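Local structure of beta-lactamase/D-alanine Carboxypeptidase (Yersinia pestis, 3RJU) at residues A[312-323]-A[339-350]. The protein probably acts as a serine beta-lactamase or D-alanine carboxypeptidase, cleaving beta-lactams or peptidoglycan stem peptides. Numbering follows the deposited sequence. Where two conformers were deposited one is given.
Sequences YMAMVPEKNIGV and SDGVNQLVAELV
Val323 and Val346 meet at the apolar centre, where CG2 of Val323 lies 3.8 Å from CG2 of Val346 as the two side chains run past each other in opposite senses. Val346 divides its branches: its CG1, anti to the backbone N (chi1 168°), reaches Val316 CG2 at 3.5 Å, while CG2 is left for Val323. Val342 uses CG1 for both Val323 CG1 (3.7 Å) and Ala314 CB. Ile321 CD1 sits 3.8 Å from Val350 CG1 and also against Leu349.

At one end, Ser339 CB lies over the centre of the Tyr312 ring, 3.6 Å from its centroid, a CH-pi contact. Val342 and Asn343 take the ring edge. Tyr312 OH donates to an in-plane lone pair of Asn343 OD1 (2.7 Å), with ring and amide planes 74° apart. At the other end, a water donates to Val350 O (2.9 Å) and weakly accepts from Lys319 NZ.

The hairpin, turning through 317-320 with a G1 bulge where Asn320 and Ile321 both face Val316, lays one face on C-terminal helix 336-349; strand 312-316 runs 20° from the axis of 339-349. Helix 6-20 flanks Leu345 and Leu349. Met313 and Met315 pack on helix 233-241 across the sheet, completing an alpha-beta sandwich.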
loop_
_atom_site.group_PDB
_atom_site.type_symbol
_atom_site.label_atom_id
_atom_site.label_comp_id
_atom_site.label_asym_id
_atom_site.label_seq_id
_atom_site.Cartn_x
_atom_site.Cartn_y
_atom_site.Cartn_z
ATOM N N TYR A 312 -2.989 -4.545 6.224
ATOM C CA TYR A 312 -1.996 -5.509 5.790
ATOM C C TYR A 312 -2.596 -6.347 4.685
ATOM O O TYR A 312 -3.768 -6.761 4.754
ATOM C CB TYR A 312 -1.578 -6.383 6.970
ATOM C CG TYR A 312 -0.484 -7.400 6.704
ATOM C CD1 TYR A 312 0.772 -7.002 6.212
ATOM C CD2 TYR A 312 -0.693 -8.762 6.963
ATOM C CE1 TYR A 312 1.782 -7.933 5.994
ATOM C CE2 TYR A 312 0.317 -9.698 6.748
ATOM C CZ TYR A 312 1.547 -9.279 6.255
ATOM O OH TYR A 312 2.561 -10.197 6.025
HETATM N N MSE A 313 -1.795 -6.608 3.659
HETATM C CA MSE A 313 -2.201 -7.523 2.609
HETATM C C MSE A 313 -1.094 -8.552 2.453
HETATM O O MSE A 313 0.082 -8.183 2.372
HETATM C CB MSE A 313 -2.405 -6.788 1.278
HETATM C CG MSE A 313 -2.877 -7.717 0.166
HETATM SE SE MSE A 313 -3.304 -6.791 -1.478
HETATM C CE MSE A 313 -4.737 -5.655 -0.819
ATOM N N ALA A 314 -1.459 -9.832 2.452
ATOM C CA ALA A 314 -0.475 -10.900 2.324
ATOM C C ALA A 314 -1.014 -11.882 1.311
ATOM O O ALA A 314 -2.181 -12.279 1.386
ATOM C CB ALA A 314 -0.260 -11.600 3.677
HETATM N N MSE A 315 -0.189 -12.318 0.374
HETATM C CA MSE A 315 -0.710 -13.284 -0.565
HETATM C C MSE A 315 0.340 -14.245 -1.056
HETATM O O MSE A 315 1.547 -13.973 -0.992
HETATM C CB MSE A 315 -1.378 -12.593 -1.748
HETATM C CG MSE A 315 -0.428 -11.794 -2.607
HETATM SE SE MSE A 315 -1.230 -11.259 -4.303
HETATM C CE MSE A 315 -2.544 -9.964 -3.661
ATOM N N VAL A 316 -0.151 -15.372 -1.554
ATOM C CA VAL A 316 0.683 -16.410 -2.116
ATOM C C VAL A 316 0.114 -16.619 -3.516
ATOM O O VAL A 316 -0.781 -17.435 -3.719
ATOM C CB VAL A 316 0.617 -17.716 -1.276
ATOM C CG1 VAL A 316 1.531 -18.788 -1.875
ATOM C CG2 VAL A 316 1.008 -17.431 0.162
ATOM N N PRO A 317 0.584 -15.816 -4.477
ATOM C CA PRO A 317 -0.096 -15.763 -5.771
ATOM C C PRO A 317 -0.152 -17.108 -6.488
ATOM O O PRO A 317 -1.128 -17.399 -7.159
ATOM C CB PRO A 317 0.741 -14.750 -6.572
ATOM C CG PRO A 317 1.392 -13.907 -5.534
ATOM C CD PRO A 317 1.660 -14.808 -4.370
ATOM N N GLU A 318 0.885 -17.917 -6.322
ATOM C CA GLU A 318 0.945 -19.196 -7.009
ATOM C C GLU A 318 -0.169 -20.129 -6.540
ATOM O O GLU A 318 -0.568 -21.035 -7.276
ATOM C CB GLU A 318 2.323 -19.843 -6.829
ATOM C CG GLU A 318 2.705 -20.081 -5.387
ATOM C CD GLU A 318 3.589 -18.989 -4.786
ATOM O OE1 GLU A 318 3.331 -17.762 -4.965
ATOM O OE2 GLU A 318 4.556 -19.387 -4.113
ATOM N N LYS A 319 -0.670 -19.890 -5.327
ATOM C CA LYS A 319 -1.738 -20.714 -4.746
ATOM C C LYS A 319 -3.081 -19.984 -4.764
ATOM O O LYS A 319 -4.058 -20.480 -4.189
ATOM C CB LYS A 319 -1.430 -21.119 -3.295
ATOM C CG LYS A 319 -0.162 -21.911 -3.070
ATOM C CD LYS A 319 -0.175 -23.250 -3.728
ATOM C CE LYS A 319 1.138 -23.975 -3.442
ATOM N NZ LYS A 319 1.304 -24.113 -1.971
ATOM N N ASN A 320 -3.133 -18.816 -5.413
ATOM C CA ASN A 320 -4.385 -18.064 -5.551
ATOM C C ASN A 320 -5.000 -17.703 -4.213
ATOM O O ASN A 320 -6.231 -17.752 -4.062
ATOM C CB ASN A 320 -5.396 -18.857 -6.375
ATOM C CG ASN A 320 -4.862 -19.194 -7.740
ATOM O OD1 ASN A 320 -4.209 -18.364 -8.391
ATOM N ND2 ASN A 320 -5.100 -20.419 -8.169
ATOM N N ILE A 321 -4.147 -17.354 -3.254
ATOM C CA ILE A 321 -4.592 -17.033 -1.909
ATOM C C ILE A 321 -4.148 -15.629 -1.566
ATOM O O ILE A 321 -2.979 -15.272 -1.761
ATOM C CB ILE A 321 -4.022 -18.040 -0.892
ATOM C CG1 ILE A 321 -4.751 -19.380 -1.052
ATOM C CG2 ILE A 321 -4.126 -17.498 0.574
ATOM C CD1 ILE A 321 -4.046 -20.564 -0.383
ATOM N N GLY A 322 -5.082 -14.821 -1.072
ATOM C CA GLY A 322 -4.756 -13.484 -0.617
ATOM C C GLY A 322 -5.609 -13.114 0.577
ATOM O O GLY A 322 -6.787 -13.470 0.626
ATOM N N VAL A 323 -5.020 -12.389 1.526
ATOM C CA VAL A 323 -5.736 -11.892 2.684
ATOM C C VAL A 323 -5.478 -10.408 2.839
ATOM O O VAL A 323 -4.337 -9.958 2.787
ATOM C CB VAL A 323 -5.298 -12.611 3.957
ATOM C CG1 VAL A 323 -6.037 -12.022 5.139
ATOM C CG2 VAL A 323 -5.599 -14.114 3.820
ATOM N N SER A 339 -0.673 -8.499 11.816
ATOM C CA SER A 339 -0.025 -9.113 10.661
ATOM C C SER A 339 0.502 -10.536 10.911
ATOM O O SER A 339 0.413 -11.379 10.027
ATOM C CB SER A 339 1.065 -8.202 10.089
ATOM O OG SER A 339 2.116 -8.002 11.018
ATOM N N ASP A 340 1.018 -10.816 12.109
ATOM C CA ASP A 340 1.454 -12.182 12.421
ATOM C C ASP A 340 0.275 -13.159 12.310
ATOM O O ASP A 340 0.423 -14.273 11.793
ATOM C CB ASP A 340 2.039 -12.291 13.827
ATOM C CG ASP A 340 3.462 -11.740 13.946
ATOM O OD1 ASP A 340 4.148 -11.470 12.916
ATOM O OD2 ASP A 340 3.908 -11.605 15.110
ATOM N N GLY A 341 -0.897 -12.750 12.798
ATOM C CA GLY A 341 -2.080 -13.591 12.712
ATOM C C GLY A 341 -2.492 -13.856 11.273
ATOM O O GLY A 341 -2.858 -14.977 10.914
ATOM N N VAL A 342 -2.441 -12.819 10.439
ATOM C CA VAL A 342 -2.716 -13.003 9.015
ATOM C C VAL A 342 -1.729 -13.983 8.371
ATOM O O VAL A 342 -2.129 -14.859 7.604
ATOM C CB VAL A 342 -2.739 -11.651 8.262
ATOM C CG1 VAL A 342 -2.665 -11.858 6.751
ATOM C CG2 VAL A 342 -3.982 -10.834 8.663
ATOM N N ASN A 343 -0.444 -13.856 8.690
ATOM C CA ASN A 343 0.546 -14.747 8.098
ATOM C C ASN A 343 0.296 -16.197 8.496
ATOM O O ASN A 343 0.424 -17.110 7.680
ATOM C CB ASN A 343 1.972 -14.314 8.459
ATOM C CG ASN A 343 2.355 -12.993 7.812
ATOM O OD1 ASN A 343 1.848 -12.654 6.723
ATOM N ND2 ASN A 343 3.243 -12.229 8.478
ATOM N N GLN A 344 -0.083 -16.403 9.752
ATOM C CA GLN A 344 -0.411 -17.747 10.201
ATOM C C GLN A 344 -1.676 -18.284 9.541
ATOM O O GLN A 344 -1.756 -19.473 9.228
ATOM C CB GLN A 344 -0.515 -17.787 11.720
ATOM C CG GLN A 344 0.826 -17.560 12.365
ATOM C CD GLN A 344 0.740 -17.388 13.857
ATOM O OE1 GLN A 344 -0.241 -17.795 14.488
ATOM N NE2 GLN A 344 1.770 -16.785 14.442
ATOM N N LEU A 345 -2.665 -17.415 9.341
ATOM C CA LEU A 345 -3.852 -17.793 8.578
ATOM C C LEU A 345 -3.453 -18.236 7.161
ATOM O O LEU A 345 -3.894 -19.277 6.672
ATOM C CB LEU A 345 -4.846 -16.632 8.513
ATOM C CG LEU A 345 -6.050 -16.786 7.562
ATOM C CD1 LEU A 345 -6.883 -18.044 7.856
ATOM C CD2 LEU A 345 -6.918 -15.540 7.638
ATOM N N VAL A 346 -2.616 -17.434 6.507
ATOM C CA VAL A 346 -2.171 -17.756 5.151
ATOM C C VAL A 346 -1.455 -19.119 5.153
ATOM O O VAL A 346 -1.651 -19.943 4.252
ATOM C CB VAL A 346 -1.262 -16.644 4.576
ATOM C CG1 VAL A 346 -0.562 -17.112 3.312
ATOM C CG2 VAL A 346 -2.087 -15.392 4.285
ATOM N N ALA A 347 -0.666 -19.368 6.190
ATOM C CA ALA A 347 0.070 -20.631 6.293
ATOM C C ALA A 347 -0.892 -21.822 6.385
ATOM O O ALA A 347 -0.639 -22.885 5.803
ATOM C CB ALA A 347 1.011 -20.617 7.496
ATOM N N GLU A 348 -1.999 -21.649 7.109
ATOM C CA GLU A 348 -2.985 -22.722 7.181
ATOM C C GLU A 348 -3.722 -22.883 5.840
ATOM O O GLU A 348 -3.990 -24.002 5.402
ATOM C CB GLU A 348 -3.967 -22.494 8.334
ATOM C CG GLU A 348 -4.941 -23.684 8.563
ATOM C CD GLU A 348 -4.241 -24.983 8.970
ATOM O OE1 GLU A 348 -3.160 -24.914 9.593
ATOM O OE2 GLU A 348 -4.786 -26.079 8.669
ATOM N N LEU A 349 -4.029 -21.763 5.183
ATOM C CA LEU A 349 -4.746 -21.816 3.918
ATOM C C LEU A 349 -3.952 -22.508 2.810
ATOM O O LEU A 349 -4.545 -23.150 1.943
ATOM C CB LEU A 349 -5.211 -20.428 3.470
ATOM C CG LEU A 349 -6.292 -19.746 4.304
ATOM C CD1 LEU A 349 -6.395 -18.275 3.916
ATOM C CD2 LEU A 349 -7.663 -20.438 4.176
ATOM N N VAL A 350 -2.626 -22.394 2.825
ATOM C CA VAL A 350 -1.860 -23.004 1.733
ATOM C C VAL A 350 -1.698 -24.524 1.837
ATOM O O VAL A 350 -1.275 -25.158 0.873
ATOM C CB VAL A 350 -0.451 -22.357 1.537
ATOM C CG1 VAL A 350 -0.566 -20.862 1.173
ATOM C CG2 VAL A 350 0.428 -22.597 2.751
HETATM O O HOH W 1 1.434 -26.121 0.665
#